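G/U mismatch-specific DNA glycosylase (PDB 2C2Q) belongs to the uracil-DNA glycosylase superfamily of DNA repair enzymes, compact single-domain proteins built on an alpha/beta fold with a central, largely parallel sheet. Local coordinates at residues T27-G32 / Y113-V118; T33-I38 / L82-K87. The protein carries 1 engineered substitution. All coordinates share one frame; numbering follows the deposited sequence.

Interaction 1: residues T27-G32 / Y113-V118; sequences TLVLVG and YRPRIV
Ile-117 pairs in parallel with Leu-28 at the start of strand 28-32, and its side chain divides between a carbonyl and a leucine. CB sits 3.4 Å from Thr-27 O. From there CG2 turns to Leu-28 and meets its CD1 at 3.7 Å, whereas CG1, set beside the backbone N (chi1 -57°), runs past the same carbonyl, with CD1 ending 3.8 Å from Thr-27 O. That oxygen also takes a weak, strongly bent hydrogen bond from Ile-117 N. The next bond is much straighter: Val-29 N reaches Ile-117 O at 2.8 Å with an angle of 167° at the hydrogen. CA-H...O contacts from Leu-28 CA to Ile-117 O (3.3 Å) and from Val-118 CA to Val-29 O accompany the pairing, which a backbone bond between Val-29 and Ala-119 continues. The other face of the sheet carries the valines. Val-29 CG2 rests on Pro-115 CB at 3.5 Å, and Val-31 CG2 meets Val-118 CG1 at 3.6 Å. Helix 171-188 covers the Leu-28 and Ile-117 face, and its Arg-184 hydrogen-bonds Thr-27 OG1. Buried, branched aliphatic residues on adjacent parallel strands, covered on one face by a helix, are characteristic of the central sheet of an alpha/beta fold, here that of the uracil-DNA glycosylase superfamily.

Interaction 2: residues T33-I38 / L82-K87; sequences TAPSGI and LTDVAK
The carboxylate of Asp-84 is the flat group at the centre of this contact, and the backbone of Ala-34 and Pro-35 passes over one of its faces. Ala-34 N stands almost directly above Asp-84 CG, 4.0 Å away, and Pro-35 N lies 3.6 Å from Asp-84 OD2 on the same side. Along the rim of the group, OD1 receives a weak hydrogen bond from Gly-32 N. With CG placed beside its own backbone N (chi1 -73°), Asp-84 swings the carboxylate under the turn that follows strand 28-32. An acetate ion, probably from the crystallisation liquor, is modelled against this side chain; the approach of about 2 Å between nearest atoms is doubtful in detail, though such ions often mark pockets.

Beyond the carboxylate, the two segments are joined by a backbone bond: Ala-86 N donates to Thr-33 O at 2.8 Å, with 156° at the hydrogen, and meets the carbonyl nearly head-on (170° at the oxygen). Ala-86 CB packs beside that same oxygen, 3.4 Å from Thr-33 O, and touches Ala-34 CB at 3.8 Å. Across the contact, the nearest atoms to Ala-86 O are carbons, Ala-34 CA in a CA-H...O contact of 3.6 Å and Pro-35 CD at 3.5 Å. Pro-35 CD also touches Asp-84 OD2, the two oxygens lying on the same side of it. Past the proline, Ser-36 is the N-cap of helix 37-42, its OG accepting from Ser-39 N.

Chemically, the clear hydrogen bond of the contact is Ala-86 N to Thr-33 O. Ala-34 N and Ala-86 O are buried with no hydrogen-bond partner in the model, and proline offers no N-H to the oxygens beside it. Packing, of backbone over the carboxylate and of the alanine methyls apart from it, therefore probably contributes much of the contact.

Overall arrangement
The centres of the two interactions are 15 Å apart, and strand 28-32 connects them. Its first half pairs with strand 117-120 in interaction 1; past its end, the chain runs directly into segment 33-38 of interaction 2, a loop that leads into helix 37-42. The partner in interaction 2 takes in the end of strand 80-84, which flanks strand 28-32 on the side opposite strand 117-120, and the loop after it. Along the chain, interaction 2 is nested inside the loop closed by interaction 1. Gly-32 links the two, its N and O probably hydrogen-bonded to Thr-83 O and Val-85 N. One contact thus builds the buried sheet, while the other shapes the C-terminal ends of strands 28-32 and 80-84.

Interaction 1: residues T27-G32 / Y113-V118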
# COMPACT_ATOMS: atom_id res chain seq x y z
N THR A 27 -7.79 9.19 2.00
CA THR A 27 -8.44 8.64 0.79
C THR A 27 -7.93 7.23 0.43
O THR A 27 -8.70 6.33 0.01
CB THR A 27 -8.29 9.61 -0.40
OG1 THR A 27 -8.82 10.92 -0.04
CG2 THR A 27 -9.22 9.13 -1.52
N LEU A 28 -6.64 7.00 0.60
CA LEU A 28 -6.07 5.80 0.06
C LEU A 28 -4.86 5.40 0.92
O LEU A 28 -3.97 6.21 1.12
CB LEU A 28 -5.56 6.09 -1.37
CG LEU A 28 -4.55 5.07 -2.01
CD1 LEU A 28 -5.22 3.68 -2.13
CD2 LEU A 28 -4.04 5.57 -3.37
N VAL A 29 -4.86 4.15 1.36
CA VAL A 29 -3.63 3.59 1.95
C VAL A 29 -3.11 2.48 1.04
O VAL A 29 -3.84 1.53 0.72
CB VAL A 29 -3.94 3.03 3.34
CG1 VAL A 29 -2.76 2.20 3.92
CG2 VAL A 29 -4.41 4.16 4.31
N LEU A 30 -1.82 2.60 0.72
CA LEU A 30 -1.11 1.67 -0.21
C LEU A 30 -0.32 0.72 0.67
O LEU A 30 0.50 1.16 1.50
CB LEU A 30 -0.21 2.43 -1.15
CG LEU A 30 -1.04 3.22 -2.19
CD1 LEU A 30 -0.32 4.56 -2.49
CD2 LEU A 30 -1.33 2.27 -3.44
N VAL A 31 -0.61 -0.56 0.53
CA VAL A 31 -0.07 -1.59 1.43
C VAL A 31 0.86 -2.56 0.66
O VAL A 31 0.40 -3.24 -0.30
CB VAL A 31 -1.19 -2.41 2.06
CG1 VAL A 31 -0.58 -3.48 3.02
CG2 VAL A 31 -2.24 -1.50 2.78
N GLY A 32 2.14 -2.60 1.01
CA GLY A 32 3.05 -3.53 0.35
C GLY A 32 3.19 -4.85 1.11
O GLY A 32 2.51 -5.07 2.10
N TYR A 113 -8.46 3.54 11.40
CA TYR A 113 -8.29 4.75 10.59
C TYR A 113 -9.33 4.93 9.47
O TYR A 113 -9.48 6.04 8.95
CB TYR A 113 -6.89 4.69 9.96
CG TYR A 113 -5.80 4.81 10.98
CD1 TYR A 113 -5.59 6.05 11.63
CD2 TYR A 113 -4.96 3.72 11.29
CE1 TYR A 113 -4.57 6.17 12.58
CE2 TYR A 113 -3.94 3.86 12.23
CZ TYR A 113 -3.76 5.07 12.85
OH TYR A 113 -2.76 5.26 13.80
N ARG A 114 -10.00 3.84 9.07
CA ARG A 114 -11.08 3.96 8.08
C ARG A 114 -10.70 4.75 6.80
O ARG A 114 -11.43 5.64 6.35
CB ARG A 114 -12.32 4.61 8.74
CG ARG A 114 -12.89 3.82 9.90
CD ARG A 114 -13.34 2.43 9.53
NE ARG A 114 -13.98 1.73 10.66
CZ ARG A 114 -15.25 1.93 11.05
NH1 ARG A 114 -16.04 2.78 10.41
NH2 ARG A 114 -15.74 1.27 12.10
N PRO A 115 -9.59 4.40 6.13
CA PRO A 115 -9.28 5.08 4.85
C PRO A 115 -10.37 4.75 3.79
O PRO A 115 -11.03 3.70 3.93
CB PRO A 115 -7.94 4.44 4.44
CG PRO A 115 -7.99 3.07 5.08
CD PRO A 115 -8.67 3.30 6.44
N ARG A 116 -10.55 5.60 2.78
CA ARG A 116 -11.60 5.32 1.76
C ARG A 116 -11.22 4.10 0.90
O ARG A 116 -12.12 3.35 0.46
CB ARG A 116 -11.87 6.54 0.88
CG ARG A 116 -12.53 7.77 1.64
CD ARG A 116 -13.75 7.42 2.51
NE ARG A 116 -14.70 6.56 1.84
CZ ARG A 116 -15.60 6.97 0.94
NH1 ARG A 116 -15.70 8.28 0.63
NH2 ARG A 116 -16.38 6.06 0.34
N ILE A 117 -9.91 3.92 0.68
CA ILE A 117 -9.43 2.82 -0.17
C ILE A 117 -8.22 2.19 0.51
O ILE A 117 -7.41 2.93 1.08
CB ILE A 117 -9.02 3.29 -1.56
CG1 ILE A 117 -10.21 4.01 -2.28
CG2 ILE A 117 -8.52 2.06 -2.36
CD1 ILE A 117 -9.73 4.88 -3.40
N VAL A 118 -8.18 0.85 0.52
CA VAL A 118 -6.91 0.13 0.81
C VAL A 118 -6.49 -0.53 -0.50
O VAL A 118 -7.26 -1.32 -1.04
CB VAL A 118 -7.10 -0.90 1.95
CG1 VAL A 118 -5.79 -1.80 2.12
CG2 VAL A 118 -7.35 -0.14 3.22

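Interaction 2: residues T33-I38 / L82-K87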
# COMPACT_ATOMS: atom_id res chain seq x y z
N THR A 33 4.09 -5.72 0.66
CA THR A 33 4.36 -6.97 1.43
C THR A 33 5.22 -6.65 2.67
O THR A 33 4.84 -6.93 3.83
CB THR A 33 5.13 -7.93 0.51
OG1 THR A 33 6.11 -7.19 -0.20
CG2 THR A 33 4.18 -8.48 -0.63
N ALA A 34 6.38 -6.06 2.42
CA ALA A 34 7.40 -5.78 3.42
C ALA A 34 8.40 -4.85 2.78
O ALA A 34 8.52 -4.83 1.51
CB ALA A 34 8.13 -7.03 3.86
N PRO A 35 9.10 -4.09 3.59
CA PRO A 35 10.16 -3.21 3.02
C PRO A 35 11.26 -4.10 2.42
O PRO A 35 11.64 -5.13 3.02
CB PRO A 35 10.67 -2.43 4.23
CG PRO A 35 10.44 -3.51 5.43
CD PRO A 35 9.04 -4.01 5.09
N SER A 36 11.68 -3.81 1.19
CA SER A 36 12.97 -4.36 0.72
C SER A 36 14.11 -4.01 1.68
O SER A 36 14.04 -3.08 2.50
CB SER A 36 13.33 -3.84 -0.72
OG SER A 36 13.70 -2.46 -0.61
N GLY A 37 15.25 -4.71 1.53
CA GLY A 37 16.43 -4.32 2.32
C GLY A 37 16.84 -2.92 2.13
O GLY A 37 17.17 -2.19 3.08
N ILE A 38 16.82 -2.45 0.89
CA ILE A 38 17.19 -1.07 0.65
C ILE A 38 16.20 -0.11 1.36
O ILE A 38 16.62 0.88 1.96
CB ILE A 38 17.18 -0.81 -0.94
CG1 ILE A 38 18.40 -1.54 -1.58
CG2 ILE A 38 17.20 0.70 -1.27
CD1 ILE A 38 18.24 -1.55 -3.18
N LEU A 82 0.42 4.82 4.09
CA LEU A 82 1.28 3.71 3.76
C LEU A 82 1.38 2.76 4.94
O LEU A 82 1.48 3.22 6.13
CB LEU A 82 2.73 4.15 3.45
CG LEU A 82 2.94 5.00 2.18
CD1 LEU A 82 4.33 5.53 2.21
CD2 LEU A 82 2.67 4.02 0.95
N THR A 83 1.38 1.50 4.63
CA THR A 83 1.84 0.45 5.58
C THR A 83 2.23 -0.82 4.78
O THR A 83 2.20 -0.79 3.56
CB THR A 83 0.77 0.16 6.67
OG1 THR A 83 1.28 -0.80 7.63
CG2 THR A 83 -0.52 -0.46 6.07
N ASP A 84 2.51 -1.92 5.47
CA ASP A 84 2.85 -3.19 4.83
C ASP A 84 2.26 -4.33 5.64
O ASP A 84 2.05 -4.19 6.84
CB ASP A 84 4.36 -3.39 4.80
CG ASP A 84 5.07 -2.49 3.78
OD1 ASP A 84 4.55 -2.28 2.64
OD2 ASP A 84 6.20 -2.01 4.01
N VAL A 85 2.11 -5.48 5.02
CA VAL A 85 1.60 -6.65 5.76
C VAL A 85 2.62 -7.12 6.78
O VAL A 85 2.27 -7.57 7.88
CB VAL A 85 1.19 -7.77 4.77
CG1 VAL A 85 0.56 -8.97 5.52
CG2 VAL A 85 0.23 -7.23 3.67
N ALA A 86 3.90 -7.06 6.42
CA ALA A 86 5.01 -7.38 7.32
C ALA A 86 5.81 -6.10 7.68
O ALA A 86 6.37 -5.43 6.80
CB ALA A 86 5.90 -8.39 6.68
N LYS A 87 5.85 -5.77 8.97
CA LYS A 87 6.45 -4.51 9.40
C LYS A 87 7.80 -4.66 10.15
O LYS A 87 8.50 -3.69 10.35
CB LYS A 87 5.47 -3.78 10.30
CG LYS A 87 4.28 -3.18 9.57
CD LYS A 87 4.68 -2.09 8.51
CE LYS A 87 5.50 -0.97 9.13
NZ LYS A 87 5.59 0.27 8.26